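Local coordinates for protein putative short-chain dehydrogenase/reductase (Burkholderia xenovorans, PDB 5IZ4) that binds ADP in its nucleotide pocket and is probably a short-chain dehydrogenase/reductase, possibly a 3-oxoacyl-[acyl-carrier-protein] reductase, at residues V41-F46 / S55-L60. Sequence-based numbering, arbitrary orientation.
Sequences VAIGNF and STVEAL. With ADP (adenosine-5'-diphosphate), chain B.
Glu58, whose CA and CB meet Ile43 CD1, sends its carboxylate oxygen OE1 to a hydrogen bond with Thr68 OG1 on the neighbouring strand. Its CG stands anti to the backbone N (chi1 176°), and the chain runs on extended, carrying the carboxylate past the apolar contact towards strand 68-72. The contact itself is made by Ile43 CD1, which comes end-on against the helix backbone, 3.5 Å from Glu58 CA, with Glu58 CB close behind at 3.7 Å from the same methyl. The two side chains cross at about a right angle; the carboxylate lies further along the Glu58 chain. Ile43 reaches this place through its longer branch: CG1 is anti to the carbonyl carbon (chi1 -72°) and chi2 of 159° straightens the chain. A looser apolar contact joins Ile43 CD1 to Val57 CG1 at 4.3 Å; Val57 also packs on Ala28 and Ala31 of helix 25-36. No hydrogen bond crosses between 41-46 and 55-60, and the strand and helix backbones remain apart, with 7.1 Å between Ile43 CA and Glu58 CA. Just beyond the strand, Phe46 presents one ring face to the adenine of ADP. The two planes are nearly parallel, with ADP C5 over the ring centre and Phe46 CE1 3.4 Å from ADP C6. Asn45, next to it, is secured through OD1 to Thr50 OG1 and through ND2 to Asp47 O and Asp72 OD1, tying the end of the strand to the segment that follows and to strand 68-72. The contact lies within the beta-alpha-beta unit of strand 40-45, helix 51-63 and strand 68-72, a right-handed crossover as usual in the Rossmann fold of short-chain dehydrogenases, here with an adenine-stacking residue just past the C-terminal end of the first strand.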
ATOM      1  N   VAL A  41     -15.040   3.901 -31.859  1.00 20.58           N
ATOM      2  CA  VAL A  41     -13.995   3.047 -31.308  1.00 17.90           C
ATOM      3  C   VAL A  41     -12.961   2.757 -32.383  1.00 20.13           C
ATOM      4  O   VAL A  41     -13.310   2.410 -33.520  1.00 24.32           O
ATOM      5  CB  VAL A  41     -14.572   1.751 -30.705  1.00 18.59           C
ATOM      6  CG1 VAL A  41     -15.411   2.093 -29.478  1.00 20.52           C
ATOM      7  CG2 VAL A  41     -15.420   0.996 -31.725  1.00 26.26           C
ATOM      8  N   ALA A  42     -11.689   2.960 -32.031  1.00 17.39           N
ATOM      9  CA  ALA A  42     -10.560   2.552 -32.860  1.00 18.42           C
ATOM     10  C   ALA A  42     -10.075   1.211 -32.318  1.00 22.38           C
ATOM     11  O   ALA A  42      -9.535   1.136 -31.207  1.00 20.81           O
ATOM     12  CB  ALA A  42      -9.458   3.607 -32.845  1.00 20.26           C
ATOM     13  N   ILE A  43     -10.300   0.156 -33.093  1.00 18.72           N
ATOM     14  CA  ILE A  43     -10.110  -1.219 -32.646  1.00 17.32           C
ATOM     15  C   ILE A  43      -8.689  -1.639 -32.996  1.00 24.16           C
ATOM     16  O   ILE A  43      -8.345  -1.809 -34.171  1.00 25.48           O
ATOM     17  CB  ILE A  43     -11.157  -2.141 -33.282  1.00 20.01           C
ATOM     18  CG1 ILE A  43     -12.529  -1.861 -32.652  1.00 23.26           C
ATOM     19  CG2 ILE A  43     -10.802  -3.610 -33.103  1.00 21.55           C
ATOM     20  CD1 ILE A  43     -13.675  -2.321 -33.514  1.00 23.50           C
ATOM     21  N   GLY A  44      -7.852  -1.795 -31.976  1.00 19.60           N
ATOM     22  CA  GLY A  44      -6.468  -2.145 -32.220  1.00 18.67           C
ATOM     23  C   GLY A  44      -6.255  -3.630 -32.377  1.00 22.35           C
ATOM     24  O   GLY A  44      -6.373  -4.390 -31.413  1.00 24.24           O
ATOM     25  N   ASN A  45      -5.957  -4.046 -33.600  1.00 20.56           N
ATOM     26  CA  ASN A  45      -5.646  -5.428 -33.918  1.00 24.32           C
ATOM     27  C   ASN A  45      -4.137  -5.632 -33.877  1.00 22.39           C
ATOM     28  O   ASN A  45      -3.365  -4.734 -34.219  1.00 26.86           O
ATOM     29  CB  ASN A  45      -6.179  -5.789 -35.313  1.00 22.35           C
ATOM     30  CG  ASN A  45      -5.859  -7.208 -35.704  1.00 22.59           C
ATOM     31  OD1 ASN A  45      -6.311  -8.150 -35.062  1.00 25.46           O
ATOM     32  ND2 ASN A  45      -5.084  -7.374 -36.767  1.00 24.50           N
ATOM     33  N   PHE A  46      -3.720  -6.835 -33.471  1.00 23.06           N
ATOM     34  CA  PHE A  46      -2.288  -7.151 -33.420  1.00 24.93           C
ATOM     35  C   PHE A  46      -1.735  -7.421 -34.822  1.00 24.97           C
ATOM     36  O   PHE A  46      -1.007  -6.595 -35.383  1.00 31.09           O
ATOM     37  CB  PHE A  46      -2.043  -8.337 -32.476  1.00 24.75           C
ATOM     38  CG  PHE A  46      -0.581  -8.704 -32.298  1.00 26.12           C
ATOM     39  CD1 PHE A  46       0.432  -7.800 -32.600  1.00 24.80           C
ATOM     40  CD2 PHE A  46      -0.225  -9.970 -31.846  1.00 27.00           C
ATOM     41  CE1 PHE A  46       1.774  -8.155 -32.446  1.00 26.06           C
ATOM     42  CE2 PHE A  46       1.107 -10.325 -31.694  1.00 31.61           C
ATOM     43  CZ  PHE A  46       2.105  -9.419 -31.994  1.00 28.37           C
ATOM     44  N   SER A  55     -12.212  -8.432 -36.576  1.00 25.81           N
ATOM     45  CA  SER A  55     -13.312  -8.108 -37.479  1.00 27.74           C
ATOM     46  C   SER A  55     -14.654  -8.455 -36.859  1.00 28.48           C
ATOM     47  O   SER A  55     -15.643  -7.749 -37.081  1.00 28.69           O
ATOM     48  CB  SER A  55     -13.134  -8.843 -38.805  1.00 30.84           C
ATOM     49  OG  SER A  55     -11.920  -8.456 -39.422  1.00 40.57           O
ATOM     50  N   THR A  56     -14.708  -9.538 -36.078  1.00 28.05           N
ATOM     51  CA  THR A  56     -15.926  -9.863 -35.343  1.00 27.02           C
ATOM     52  C   THR A  56     -16.215  -8.813 -34.279  1.00 26.67           C
ATOM     53  O   THR A  56     -17.367  -8.392 -34.113  1.00 25.92           O
ATOM     54  CB  THR A  56     -15.798 -11.249 -34.718  1.00 28.90           C
ATOM     55  OG1 THR A  56     -15.577 -12.214 -35.755  1.00 36.33           O
ATOM     56  CG2 THR A  56     -17.065 -11.618 -33.954  1.00 32.69           C
ATOM     57  N   VAL A  57     -15.182  -8.385 -33.546  1.00 23.04           N
ATOM     58  CA  VAL A  57     -15.348  -7.300 -32.579  1.00 23.34           C
ATOM     59  C   VAL A  57     -15.901  -6.057 -33.267  1.00 24.93           C
ATOM     60  O   VAL A  57     -16.830  -5.412 -32.762  1.00 22.30           O
ATOM     61  CB  VAL A  57     -14.018  -7.003 -31.857  1.00 24.95           C
ATOM     62  CG1 VAL A  57     -14.143  -5.747 -30.963  1.00 23.11           C
ATOM     63  CG2 VAL A  57     -13.587  -8.208 -31.033  1.00 21.88           C
ATOM     64  N   GLU A  58     -15.354  -5.712 -34.439  1.00 23.76           N
ATOM     65  CA  GLU A  58     -15.850  -4.541 -35.157  1.00 26.81           C
ATOM     66  C   GLU A  58     -17.314  -4.703 -35.532  1.00 25.52           C
ATOM     67  O   GLU A  58     -18.105  -3.762 -35.388  1.00 24.38           O
ATOM     68  CB  GLU A  58     -15.017  -4.262 -36.410  1.00 25.39           C
ATOM     69  CG  GLU A  58     -15.597  -3.105 -37.218  1.00 32.39           C
ATOM     70  CD  GLU A  58     -14.797  -2.744 -38.467  1.00 39.69           C
ATOM     71  OE1 GLU A  58     -14.555  -1.532 -38.672  1.00 31.97           O
ATOM     72  OE2 GLU A  58     -14.421  -3.654 -39.242  1.00 32.75           O
ATOM     73  N   ALA A  59     -17.695  -5.889 -36.020  1.00 24.46           N
ATOM     74  CA  ALA A  59     -19.084  -6.116 -36.403  1.00 27.93           C
ATOM     75  C   ALA A  59     -20.013  -5.932 -35.213  1.00 26.94           C
ATOM     76  O   ALA A  59     -21.098  -5.353 -35.343  1.00 27.87           O
ATOM     77  CB  ALA A  59     -19.251  -7.513 -37.000  1.00 29.89           C
ATOM     78  N   LEU A  60     -19.599  -6.410 -34.044  1.00 24.14           N
ATOM     79  CA  LEU A  60     -20.430  -6.256 -32.853  1.00 23.69           C
ATOM     80  C   LEU A  60     -20.525  -4.796 -32.417  1.00 22.60           C
ATOM     81  O   LEU A  60     -21.588  -4.346 -31.966  1.00 24.50           O
ATOM     82  CB  LEU A  60     -19.874  -7.120 -31.726  1.00 27.74           C
ATOM     83  CG  LEU A  60     -19.971  -8.628 -31.945  1.00 30.47           C
ATOM     84  CD1 LEU A  60     -19.245  -9.350 -30.823  1.00 31.96           C
ATOM     85  CD2 LEU A  60     -21.424  -9.061 -32.029  1.00 35.45           C
TER
HETATM   86  PB  ADP B 300      -6.811 -10.379 -21.668  1.00 75.41           P
HETATM   87  O1B ADP B 300      -5.670  -9.310 -21.830  1.00 78.40           O
HETATM   88  O2B ADP B 300      -8.185 -10.029 -22.311  1.00 71.57           O
HETATM   89  O3B ADP B 300      -6.899 -11.117 -20.294  1.00 84.00           O
HETATM   90  PA  ADP B 300      -5.826 -11.464 -24.335  1.00 60.68           P
HETATM   91  O1A ADP B 300      -4.436 -12.248 -24.673  1.00 54.81           O
HETATM   92  O2A ADP B 300      -6.973 -11.919 -25.291  1.00 64.01           O
HETATM   93  O3A ADP B 300      -6.045 -11.607 -22.772  1.00 75.39           O
HETATM   94  O5' ADP B 300      -5.325  -9.939 -24.739  1.00 56.09           O
HETATM   95  C5' ADP B 300      -3.993  -9.664 -25.202  1.00 32.72           C
HETATM   96  C4' ADP B 300      -4.184  -8.976 -26.556  1.00 31.35           C
HETATM   97  O4' ADP B 300      -2.971  -8.203 -26.914  1.00 23.89           O
HETATM   98  C3' ADP B 300      -4.422  -9.955 -27.734  1.00 28.52           C
HETATM   99  O3' ADP B 300      -5.293  -9.418 -28.689  1.00 36.78           O
HETATM  100  C2' ADP B 300      -2.985 -10.028 -28.320  1.00 31.17           C
HETATM  101  O2' ADP B 300      -3.123 -10.443 -29.680  1.00 38.43           O
HETATM  102  C1' ADP B 300      -2.563  -8.574 -28.216  1.00 22.00           C
HETATM  103  N9  ADP B 300      -1.100  -8.423 -28.353  1.00 22.36           N
HETATM  104  C8  ADP B 300      -0.072  -9.292 -27.952  1.00 21.72           C
HETATM  105  N7  ADP B 300       1.103  -8.798 -28.265  1.00 21.69           N
HETATM  106  C5  ADP B 300       0.855  -7.588 -28.883  1.00 22.64           C
HETATM  107  C6  ADP B 300       1.694  -6.631 -29.425  1.00 18.53           C
HETATM  108  N6  ADP B 300       3.038  -6.806 -29.403  1.00 22.84           N
HETATM  109  N1  ADP B 300       1.158  -5.532 -29.971  1.00 18.56           N
HETATM  110  C2  ADP B 300      -0.179  -5.395 -29.987  1.00 18.47           C
HETATM  111  N3  ADP B 300      -1.048  -6.260 -29.497  1.00 23.66           N
HETATM  112  C4  ADP B 300      -0.505  -7.353 -28.942  1.00 23.10           C